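Long-range contact in putative aminopeptidase (Leishmania major, PDB 5NTH), which probably acts as a manganese-dependent M17 leucyl aminopeptidase, removing residues from the N-termini of peptides: residues Gly305-Lys310 and Ser367-Asp372. Residues are numbered along the deposited sequence; the frame is centred on the assembly and turned at random.
With BB2 (actinonin), chain E.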
ATOM      1  N   GLY A 305      10.709  12.047 -10.438  1.00 30.69           N
ATOM      2  CA  GLY A 305       9.431  11.490 -10.823  1.00 31.61           C
ATOM      3  C   GLY A 305       8.454  12.519 -11.383  1.00 31.18           C
ATOM      4  O   GLY A 305       7.401  12.158 -11.912  1.00 30.40           O
ATOM      5  N   GLY A 306       8.814  13.797 -11.303  1.00 30.74           N
ATOM      6  CA  GLY A 306       7.857  14.866 -11.512  1.00 31.29           C
ATOM      7  C   GLY A 306       6.743  14.790 -10.481  1.00 32.00           C
ATOM      8  O   GLY A 306       6.957  14.347  -9.342  1.00 31.09           O
ATOM      9  N   LEU A 307       5.536  15.186 -10.901  1.00 33.90           N
ATOM     10  CA  LEU A 307       4.340  15.172 -10.023  1.00 33.90           C
ATOM     11  C   LEU A 307       3.878  13.754  -9.697  1.00 33.69           C
ATOM     12  O   LEU A 307       3.145  13.530  -8.731  1.00 35.15           O
ATOM     13  CB  LEU A 307       3.198  15.932 -10.688  1.00 33.37           C
ATOM     14  CG  LEU A 307       3.376  17.451 -10.763  1.00 32.97           C
ATOM     15  CD1 LEU A 307       2.674  18.009 -11.984  1.00 33.09           C
ATOM     16  CD2 LEU A 307       2.890  18.128  -9.489  1.00 32.58           C
ATOM     17  N   ALA A 308       4.303  12.811 -10.537  1.00 32.62           N
ATOM     18  CA  ALA A 308       4.156  11.392 -10.314  1.00 31.84           C
ATOM     19  C   ALA A 308       5.415  11.036  -9.562  1.00 30.59           C
ATOM     20  O   ALA A 308       6.266  10.223  -9.997  1.00 29.81           O
ATOM     21  CB  ALA A 308       4.058  10.667 -11.644  1.00 32.23           C
ATOM     22  N   LEU A 309       5.505  11.702  -8.419  1.00 30.72           N
ATOM     23  CA  LEU A 309       6.681  11.729  -7.607  1.00 31.02           C
ATOM     24  C   LEU A 309       6.907  10.306  -7.152  1.00 31.69           C
ATOM     25  O   LEU A 309       5.977   9.616  -6.783  1.00 30.71           O
ATOM     26  CB  LEU A 309       6.491  12.686  -6.443  1.00 30.96           C
ATOM     27  CG  LEU A 309       7.618  12.855  -5.420  1.00 31.43           C
ATOM     28  CD1 LEU A 309       8.837  13.586  -5.964  1.00 31.79           C
ATOM     29  CD2 LEU A 309       7.062  13.582  -4.209  1.00 31.75           C
ATOM     30  N   LYS A 310       8.148   9.861  -7.281  1.00 34.77           N
ATOM     31  CA  LYS A 310       8.581   8.559  -6.839  1.00 36.69           C
ATOM     32  C   LYS A 310       8.628   8.513  -5.320  1.00 37.65           C
ATOM     33  O   LYS A 310       8.920   9.537  -4.666  1.00 35.68           O
ATOM     34  CB  LYS A 310      10.005   8.286  -7.333  1.00 39.43           C
ATOM     35  CG  LYS A 310      10.194   8.071  -8.830  1.00 40.69           C
ATOM     36  CD  LYS A 310      11.669   7.770  -9.083  1.00 43.51           C
ATOM     37  CE  LYS A 310      11.887   6.783 -10.206  1.00 45.77           C
ATOM     38  NZ  LYS A 310      11.785   7.513 -11.484  1.00 47.58           N
ATOM     39  N   SER A 367       5.918  22.402 -13.250  1.00 38.94           N
ATOM     40  CA  SER A 367       5.963  21.016 -13.720  1.00 38.31           C
ATOM     41  C   SER A 367       4.913  20.667 -14.787  1.00 38.15           C
ATOM     42  O   SER A 367       3.760  21.105 -14.750  1.00 36.62           O
ATOM     43  CB  SER A 367       5.812  20.027 -12.560  1.00 37.35           C
ATOM     44  OG  SER A 367       6.944  20.052 -11.718  1.00 36.66           O
ATOM     45  N   TYR A 368       5.352  19.851 -15.730  1.00 38.47           N
ATOM     46  CA  TYR A 368       4.477  19.311 -16.730  1.00 38.79           C
ATOM     47  C   TYR A 368       3.686  18.238 -16.016  1.00 37.69           C
ATOM     48  O   TYR A 368       4.220  17.523 -15.181  1.00 38.46           O
ATOM     49  CB  TYR A 368       5.278  18.842 -17.967  1.00 39.87           C
ATOM     50  CG  TYR A 368       5.929  17.459 -17.960  1.00 38.52           C
ATOM     51  CD1 TYR A 368       6.829  17.058 -16.966  1.00 38.62           C
ATOM     52  CD2 TYR A 368       5.690  16.571 -19.016  1.00 37.59           C
ATOM     53  CE1 TYR A 368       7.430  15.786 -17.010  1.00 37.54           C
ATOM     54  CE2 TYR A 368       6.269  15.312 -19.060  1.00 36.66           C
ATOM     55  CZ  TYR A 368       7.130  14.919 -18.064  1.00 36.21           C
ATOM     56  OH  TYR A 368       7.671  13.676 -18.171  1.00 35.03           O
ATOM     57  N   ARG A 369       2.401  18.182 -16.336  1.00 36.86           N
ATOM     58  CA  ARG A 369       1.397  17.553 -15.499  1.00 35.68           C
ATOM     59  C   ARG A 369       0.943  16.222 -16.094  1.00 34.47           C
ATOM     60  O   ARG A 369       1.206  15.926 -17.253  1.00 32.68           O
ATOM     61  CB  ARG A 369       0.225  18.523 -15.347  1.00 36.90           C
ATOM     62  CG  ARG A 369       0.581  19.960 -14.917  1.00 36.71           C
ATOM     63  CD  ARG A 369      -0.614  20.905 -15.073  1.00 36.21           C
ATOM     64  NE  ARG A 369      -0.400  22.287 -14.605  1.00 37.08           N
ATOM     65  CZ  ARG A 369       0.122  23.292 -15.328  1.00 37.06           C
ATOM     66  NH1 ARG A 369       0.524  23.099 -16.593  1.00 36.97           N
ATOM     67  NH2 ARG A 369       0.254  24.512 -14.787  1.00 35.25           N
ATOM     68  N   ASN A 370       0.318  15.381 -15.288  1.00 35.59           N
ATOM     69  CA  ASN A 370      -0.297  14.191 -15.847  1.00 36.94           C
ATOM     70  C   ASN A 370      -1.584  14.722 -16.435  1.00 38.76           C
ATOM     71  O   ASN A 370      -2.481  15.061 -15.674  1.00 40.61           O
ATOM     72  CB  ASN A 370      -0.555  13.118 -14.793  1.00 36.53           C
ATOM     73  CG  ASN A 370       0.706  12.710 -14.074  1.00 37.71           C
ATOM     74  OD1 ASN A 370       1.523  11.981 -14.599  1.00 35.92           O
ATOM     75  ND2 ASN A 370       0.884  13.220 -12.866  1.00 39.60           N
ATOM     76  N   ASP A 371      -1.612  14.871 -17.769  1.00 39.26           N
ATOM     77  CA  ASP A 371      -2.718  15.438 -18.597  1.00 38.69           C
ATOM     78  C   ASP A 371      -2.277  16.509 -19.615  1.00 38.42           C
ATOM     79  O   ASP A 371      -2.976  16.721 -20.608  1.00 38.73           O
ATOM     80  CB  ASP A 371      -3.903  15.997 -17.777  1.00 39.96           C
ATOM     81  CG  ASP A 371      -4.869  14.914 -17.328  1.00 38.83           C
ATOM     82  OD1 ASP A 371      -4.722  13.755 -17.781  1.00 40.25           O
ATOM     83  OD2 ASP A 371      -5.755  15.225 -16.514  1.00 36.79           O
ATOM     84  N   ASP A 372      -1.152  17.187 -19.365  1.00 37.88           N
ATOM     85  CA  ASP A 372      -0.565  18.119 -20.347  1.00 36.50           C
ATOM     86  C   ASP A 372      -0.348  17.429 -21.686  1.00 35.01           C
ATOM     87  O   ASP A 372      -0.120  16.227 -21.766  1.00 34.12           O
ATOM     88  CB  ASP A 372       0.773  18.722 -19.855  1.00 36.38           C
ATOM     89  CG  ASP A 372       0.583  19.949 -18.941  1.00 36.19           C
ATOM     90  OD1 ASP A 372      -0.580  20.265 -18.635  1.00 37.41           O
ATOM     91  OD2 ASP A 372       1.586  20.586 -18.524  1.00 34.13           O
TER
HETATM   92  C5  BB2 E 604      11.279   4.261 -14.692  0.60 40.35           C
HETATM   93  C3  BB2 E 604      11.562   5.729 -14.807  0.60 40.41           C
HETATM   94  O4  BB2 E 604      11.253   6.422 -13.879  0.60 39.32           O
HETATM   95  N1  BB2 E 604      12.172   6.238 -15.868  0.60 41.21           N
HETATM   96  O2  BB2 E 604      12.453   7.623 -15.909  0.60 46.17           O
HETATM   97  C6  BB2 E 604       9.773   4.038 -14.638  0.60 41.71           C
HETATM   98  C12 BB2 E 604       9.532   2.741 -13.934  0.60 42.80           C
HETATM   99  O13 BB2 E 604       9.552   1.734 -14.586  0.60 42.87           O
HETATM  100  C7  BB2 E 604       9.206   4.046 -16.064  0.60 41.01           C
HETATM  101  C8  BB2 E 604       7.715   3.737 -16.149  0.60 40.76           C
HETATM  102  C9  BB2 E 604       6.863   4.849 -15.553  0.60 41.18           C
HETATM  103  C10 BB2 E 604       5.899   4.312 -14.510  0.60 42.64           C
HETATM  104  C11 BB2 E 604       4.756   3.550 -15.158  0.60 42.98           C
HETATM  105  N14 BB2 E 604       9.328   2.736 -12.623  0.60 45.40           N
HETATM  106  C15 BB2 E 604       9.130   1.489 -11.893  0.60 48.91           C
HETATM  107  C16 BB2 E 604       9.809   1.523 -10.503  0.60 49.63           C
HETATM  108  C18 BB2 E 604       9.076   0.745  -9.400  0.60 49.71           C
HETATM  109  C17 BB2 E 604      11.267   1.035 -10.608  0.60 47.74           C
HETATM  110  C19 BB2 E 604       7.664   1.129 -11.924  0.60 51.80           C
HETATM  111  O20 BB2 E 604       7.350   0.272 -12.725  0.60 48.62           O
HETATM  112  N21 BB2 E 604       6.742   1.709 -11.122  0.60 60.03           N
HETATM  113  C22 BB2 E 604       5.514   0.990 -10.758  0.60 64.16           C
HETATM  114  C23 BB2 E 604       6.728   3.030 -10.475  0.60 60.72           C
HETATM  115  C24 BB2 E 604       5.720   2.956  -9.327  0.60 61.25           C
HETATM  116  C25 BB2 E 604       5.039   1.605  -9.431  0.60 62.53           C
HETATM  117  C26 BB2 E 604       4.494   1.243 -11.880  0.60 65.30           C
HETATM  118  O27 BB2 E 604       4.885   0.616 -13.110  0.60 64.64           O
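L307 lays one methyl against the extended backbone of S367-R369 and makes most of this apolar contact. Its CD1 lies 3.6 Å from Y368 O, with R369 CA and S367 CB also touching that methyl. CB already heads toward the other loop, and chi1 -71° with chi2 150° brings CD1 onto Y368 O. Leucine suits a site lined by backbone and by aliphatic carbons of S367 and R369, and packed also by M315 of the second subunit. A308 adds a smaller touch, its CB 4.1 Å from N370 OD1.

No direct polar bond joins the loops; T387 bridges them, its OG1 hydrogen-bonded to G305 O and A308 N and its backbone N to N370 OD1. A type II' turn from G305 to A308 shapes the first loop. G306 is its second residue, where positive phi suits glycine; at G305 a CB would run into K310 N and the preceding carbonyl O. S367 OG hydrogen-bonds to A362 O, whereas R369 NH1 forms a long salt bridge to D372 OD2 (3.3 Å) and NH2 pairs with E360 of the second subunit.

At the active-site end, K310 NZ donates to actinonin O4 at 2.7 Å and also forms a salt bridge with D388, a manganese ligand; a long, bent lysine chain can serve both.

The first loop joins strand 302-303 to helix 312-315 and the second connects strand 349-361 to strand 373-375, beside the dimanganese site and against the second subunit.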